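Local coordinates for protein transcriptional regulator, Crp/Fnr family (Eubacterium rectale ATCC 33656, PDB 3DV8) that probably regulates transcription as a dimeric Crp/Fnr-family factor, joining a cyclic nucleotide-binding-type sensor domain to a helix-turn-helix domain expected to bind DNA, at residues C44-T57 with T68-A82. Numbering follows the deposited sequence.
Sequences CTGLLLVKSGQLRT and TLYRLFDMDMCLLSA
Leu48 pairs with Cys78 and Leu55 with Leu72 in two antiparallel ladders that belong to the two sheets of the cupin-type beta roll, the core of the cyclic nucleotide-binding domain. Both segments turn between the ladders, and the register slips by one residue from Leu49 to Leu55. In the first ladder Cys78 N reaches Leu48 O at 2.7 Å; in the second, Leu55 N meets Leu72 O at 2.8 Å. Beyond the first ladder, at the end where Cys44 lies, Ser81 OG donates to Gly46 O at 2.7 Å, tilted out of the carbonyl plane. Where the segments turn, the Asp74 carboxylate bridges them: Gly53 N points at OD1 over 2.7 Å with a nearly straight N-H...O angle of 179°, yet arrives from above the carboxylate plane.

Near the hairpin end, Thr57 CB sits over one face of the Tyr70 ring, 3.7 Å from its centroid, a CH-pi contact that Tyr70 reaches with CG between backbone N and carbonyl carbon (chi1 55°). Arg56 NE donates to Thr68 OG1 at 2.9 Å, with the hydroxyl oxygen in the guanidinium plane. Gln54 NE2 lies over one face of the Arg71 guanidinium, 3.5 Å above its plane and toward the rim, the two planes 67° apart.

The type II turn from Phe73 to Asp76 positions Asp74, and Phe73 N donates to Asp76 OD2, which uses its anti lone pair. Arg56 NH1 forms a salt bridge with Glu66, and Thr68 OG1 is hydrogen-bonded to His178 ND1. An alanine at Arg56 would probably leave the Glu66 carboxylate without this mate and Thr68 OG1 without the NE donor. Glu98 OE1 joins the segments, holding Arg71 NE in a salt bridge and Gln54 NE2 in a hydrogen bond.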
# COMPACT_ATOMS: atom_id res chain seq x y z
N CYS A 44 -4.33 6.33 19.52
CA CYS A 44 -4.86 7.21 18.47
C CYS A 44 -4.67 8.65 18.93
O CYS A 44 -5.63 9.40 19.16
CB CYS A 44 -6.31 6.90 18.12
SG CYS A 44 -6.75 7.80 16.63
N THR A 45 -3.40 9.01 19.07
CA THR A 45 -2.96 10.31 19.59
C THR A 45 -3.37 11.49 18.71
O THR A 45 -4.11 12.37 19.14
CB THR A 45 -1.43 10.30 19.86
OG1 THR A 45 -0.74 9.79 18.71
CG2 THR A 45 -1.11 9.40 21.06
N GLY A 46 -2.91 11.47 17.46
CA GLY A 46 -3.23 12.53 16.50
C GLY A 46 -2.21 12.61 15.38
O GLY A 46 -1.34 11.74 15.28
N LEU A 47 -2.35 13.63 14.54
CA LEU A 47 -1.39 13.87 13.45
C LEU A 47 -0.12 14.44 14.08
O LEU A 47 -0.22 15.25 14.99
CB LEU A 47 -1.93 14.82 12.37
CG LEU A 47 -2.99 14.24 11.43
CD1 LEU A 47 -4.36 14.05 12.08
CD2 LEU A 47 -3.11 15.13 10.22
N LEU A 48 1.04 13.98 13.60
CA LEU A 48 2.34 14.41 14.12
C LEU A 48 3.06 15.23 13.05
O LEU A 48 3.15 14.79 11.92
CB LEU A 48 3.23 13.20 14.51
CG LEU A 48 2.59 12.06 15.31
CD1 LEU A 48 3.55 10.90 15.46
CD2 LEU A 48 2.10 12.54 16.66
N LEU A 49 3.52 16.43 13.42
CA LEU A 49 4.32 17.29 12.54
C LEU A 49 5.73 17.21 13.12
O LEU A 49 5.97 17.60 14.27
CB LEU A 49 3.80 18.74 12.53
CG LEU A 49 4.50 19.74 11.60
CD1 LEU A 49 4.41 19.31 10.13
CD2 LEU A 49 3.93 21.16 11.77
N VAL A 50 6.65 16.65 12.34
CA VAL A 50 8.04 16.49 12.77
C VAL A 50 8.77 17.82 12.60
O VAL A 50 9.05 18.24 11.48
CB VAL A 50 8.74 15.35 11.96
CG1 VAL A 50 10.23 15.23 12.33
CG2 VAL A 50 8.03 14.00 12.17
N LYS A 51 9.04 18.50 13.72
CA LYS A 51 9.84 19.74 13.70
C LYS A 51 11.29 19.36 13.36
O LYS A 51 11.91 19.96 12.48
CB LYS A 51 9.82 20.48 15.05
CG LYS A 51 10.55 21.84 15.02
CD LYS A 51 10.79 22.42 16.40
CE LYS A 51 11.68 23.65 16.34
NZ LYS A 51 12.01 24.17 17.69
N SER A 52 11.81 18.36 14.08
CA SER A 52 13.19 17.90 13.90
C SER A 52 13.36 16.47 14.42
O SER A 52 13.12 16.22 15.60
CB SER A 52 14.13 18.85 14.64
OG SER A 52 15.47 18.43 14.56
N GLY A 53 13.79 15.55 13.56
CA GLY A 53 14.01 14.15 13.93
C GLY A 53 13.72 13.13 12.84
O GLY A 53 13.70 13.46 11.64
N GLN A 54 13.50 11.89 13.27
CA GLN A 54 13.29 10.77 12.36
C GLN A 54 12.37 9.71 12.99
O GLN A 54 12.66 9.21 14.09
CB GLN A 54 14.65 10.17 11.99
CG GLN A 54 14.63 9.11 10.88
CD GLN A 54 16.02 8.58 10.55
OE1 GLN A 54 16.97 9.35 10.38
NE2 GLN A 54 16.13 7.27 10.45
N LEU A 55 11.26 9.42 12.31
CA LEU A 55 10.27 8.42 12.72
C LEU A 55 10.26 7.27 11.72
O LEU A 55 10.57 7.45 10.53
CB LEU A 55 8.86 9.02 12.83
CG LEU A 55 8.65 10.18 13.80
CD1 LEU A 55 7.18 10.63 13.75
CD2 LEU A 55 9.07 9.83 15.24
N ARG A 56 9.88 6.10 12.21
CA ARG A 56 9.84 4.88 11.42
C ARG A 56 8.49 4.17 11.57
O ARG A 56 8.15 3.71 12.68
CB ARG A 56 10.95 3.98 11.93
CG ARG A 56 11.12 2.67 11.19
CD ARG A 56 11.46 1.55 12.13
NE ARG A 56 11.42 0.26 11.45
CZ ARG A 56 11.42 -0.93 12.05
NH1 ARG A 56 11.39 -1.03 13.37
NH2 ARG A 56 11.39 -2.03 11.30
N THR A 57 7.73 4.09 10.46
CA THR A 57 6.45 3.37 10.42
C THR A 57 6.75 1.95 9.93
O THR A 57 7.36 1.78 8.89
CB THR A 57 5.44 4.05 9.52
OG1 THR A 57 5.17 5.35 10.06
CG2 THR A 57 4.12 3.25 9.45
N THR A 68 9.99 -2.19 7.48
CA THR A 68 9.71 -0.74 7.46
C THR A 68 8.86 -0.38 6.24
O THR A 68 9.22 -0.73 5.11
CB THR A 68 11.01 0.11 7.41
OG1 THR A 68 11.81 -0.17 8.57
CG2 THR A 68 10.73 1.62 7.35
N LEU A 69 7.74 0.30 6.46
CA LEU A 69 6.88 0.77 5.39
C LEU A 69 7.48 2.05 4.80
O LEU A 69 7.65 2.17 3.58
CB LEU A 69 5.45 0.99 5.87
CG LEU A 69 4.73 -0.24 6.44
CD1 LEU A 69 3.30 0.13 6.78
CD2 LEU A 69 4.74 -1.42 5.48
N TYR A 70 7.81 3.01 5.66
CA TYR A 70 8.42 4.27 5.25
C TYR A 70 8.99 4.98 6.46
O TYR A 70 8.73 4.59 7.60
CB TYR A 70 7.37 5.19 4.57
CG TYR A 70 6.15 5.45 5.42
CD1 TYR A 70 6.11 6.51 6.34
CD2 TYR A 70 5.02 4.61 5.33
CE1 TYR A 70 5.00 6.73 7.15
CE2 TYR A 70 3.88 4.83 6.12
CZ TYR A 70 3.88 5.89 7.04
OH TYR A 70 2.78 6.12 7.82
N ARG A 71 9.77 6.03 6.19
CA ARG A 71 10.34 6.89 7.21
C ARG A 71 9.84 8.33 7.03
O ARG A 71 9.59 8.77 5.90
CB ARG A 71 11.87 6.85 7.15
CG ARG A 71 12.48 5.61 7.77
CD ARG A 71 13.95 5.51 7.38
NE ARG A 71 14.79 4.72 8.27
CZ ARG A 71 16.06 4.36 8.01
NH1 ARG A 71 16.64 4.62 6.84
NH2 ARG A 71 16.74 3.68 8.92
N LEU A 72 9.68 9.02 8.15
CA LEU A 72 9.28 10.42 8.20
C LEU A 72 10.46 11.20 8.80
O LEU A 72 11.03 10.78 9.82
CB LEU A 72 8.02 10.59 9.05
CG LEU A 72 6.76 9.82 8.62
CD1 LEU A 72 5.67 10.07 9.64
CD2 LEU A 72 6.28 10.21 7.22
N PHE A 73 10.83 12.32 8.16
CA PHE A 73 11.96 13.19 8.56
C PHE A 73 11.45 14.59 8.96
O PHE A 73 10.25 14.77 9.13
CB PHE A 73 12.96 13.26 7.40
CG PHE A 73 13.49 11.93 6.98
CD1 PHE A 73 14.56 11.35 7.68
CD2 PHE A 73 12.93 11.25 5.91
CE1 PHE A 73 15.07 10.10 7.30
CE2 PHE A 73 13.43 10.00 5.51
CZ PHE A 73 14.50 9.42 6.20
N ASP A 74 12.37 15.55 9.13
CA ASP A 74 12.02 16.96 9.46
C ASP A 74 11.00 17.48 8.43
O ASP A 74 11.17 17.23 7.25
CB ASP A 74 13.25 17.89 9.44
CG ASP A 74 14.35 17.47 10.44
OD1 ASP A 74 14.30 16.35 10.98
OD2 ASP A 74 15.27 18.27 10.69
N MSE A 75 9.95 18.14 8.92
CA MSE A 75 8.84 18.72 8.10
C MSE A 75 7.75 17.78 7.57
O MSE A 75 6.73 18.26 7.09
CB MSE A 75 9.35 19.64 6.98
CG MSE A 75 10.01 20.87 7.49
SE MSE A 75 11.00 21.73 6.13
CE MSE A 75 12.58 20.41 5.99
N ASP A 76 7.95 16.46 7.66
CA ASP A 76 6.91 15.50 7.27
C ASP A 76 5.76 15.53 8.27
O ASP A 76 5.89 16.05 9.38
CB ASP A 76 7.45 14.05 7.18
CG ASP A 76 8.14 13.74 5.87
OD1 ASP A 76 7.60 14.12 4.80
OD2 ASP A 76 9.18 13.04 5.89
N MSE A 77 4.62 14.99 7.84
CA MSE A 77 3.45 14.81 8.69
C MSE A 77 3.07 13.35 8.77
O MSE A 77 3.07 12.66 7.77
CB MSE A 77 2.25 15.61 8.21
CG MSE A 77 1.89 16.76 9.11
SE MSE A 77 0.83 17.97 8.08
CE MSE A 77 2.39 18.75 6.99
N CYS A 78 2.74 12.92 9.97
CA CYS A 78 2.30 11.56 10.23
C CYS A 78 0.78 11.59 10.26
O CYS A 78 0.20 12.32 11.06
CB CYS A 78 2.85 11.08 11.56
SG CYS A 78 2.43 9.39 11.89
N LEU A 79 0.14 10.82 9.38
CA LEU A 79 -1.32 10.68 9.34
C LEU A 79 -1.79 9.45 10.10
O LEU A 79 -2.78 9.53 10.84
CB LEU A 79 -1.83 10.60 7.89
CG LEU A 79 -3.34 10.44 7.63
CD1 LEU A 79 -4.17 11.45 8.42
CD2 LEU A 79 -3.64 10.57 6.15
N LEU A 80 -1.08 8.32 9.93
CA LEU A 80 -1.47 7.01 10.50
C LEU A 80 -1.41 6.87 12.03
O LEU A 80 -1.91 5.88 12.58
CB LEU A 80 -0.72 5.86 9.80
CG LEU A 80 -0.85 5.81 8.26
CD1 LEU A 80 -0.05 4.63 7.70
CD2 LEU A 80 -2.31 5.74 7.79
N SER A 81 -0.80 7.86 12.69
CA SER A 81 -0.84 7.99 14.16
C SER A 81 -2.25 8.42 14.64
O SER A 81 -2.55 8.33 15.84
CB SER A 81 0.24 8.96 14.64
OG SER A 81 0.21 10.13 13.85
N ALA A 82 -3.09 8.93 13.72
CA ALA A 82 -4.49 9.26 13.95
C ALA A 82 -5.41 8.36 13.08
O ALA A 82 -6.50 8.80 12.72
CB ALA A 82 -4.73 10.75 13.64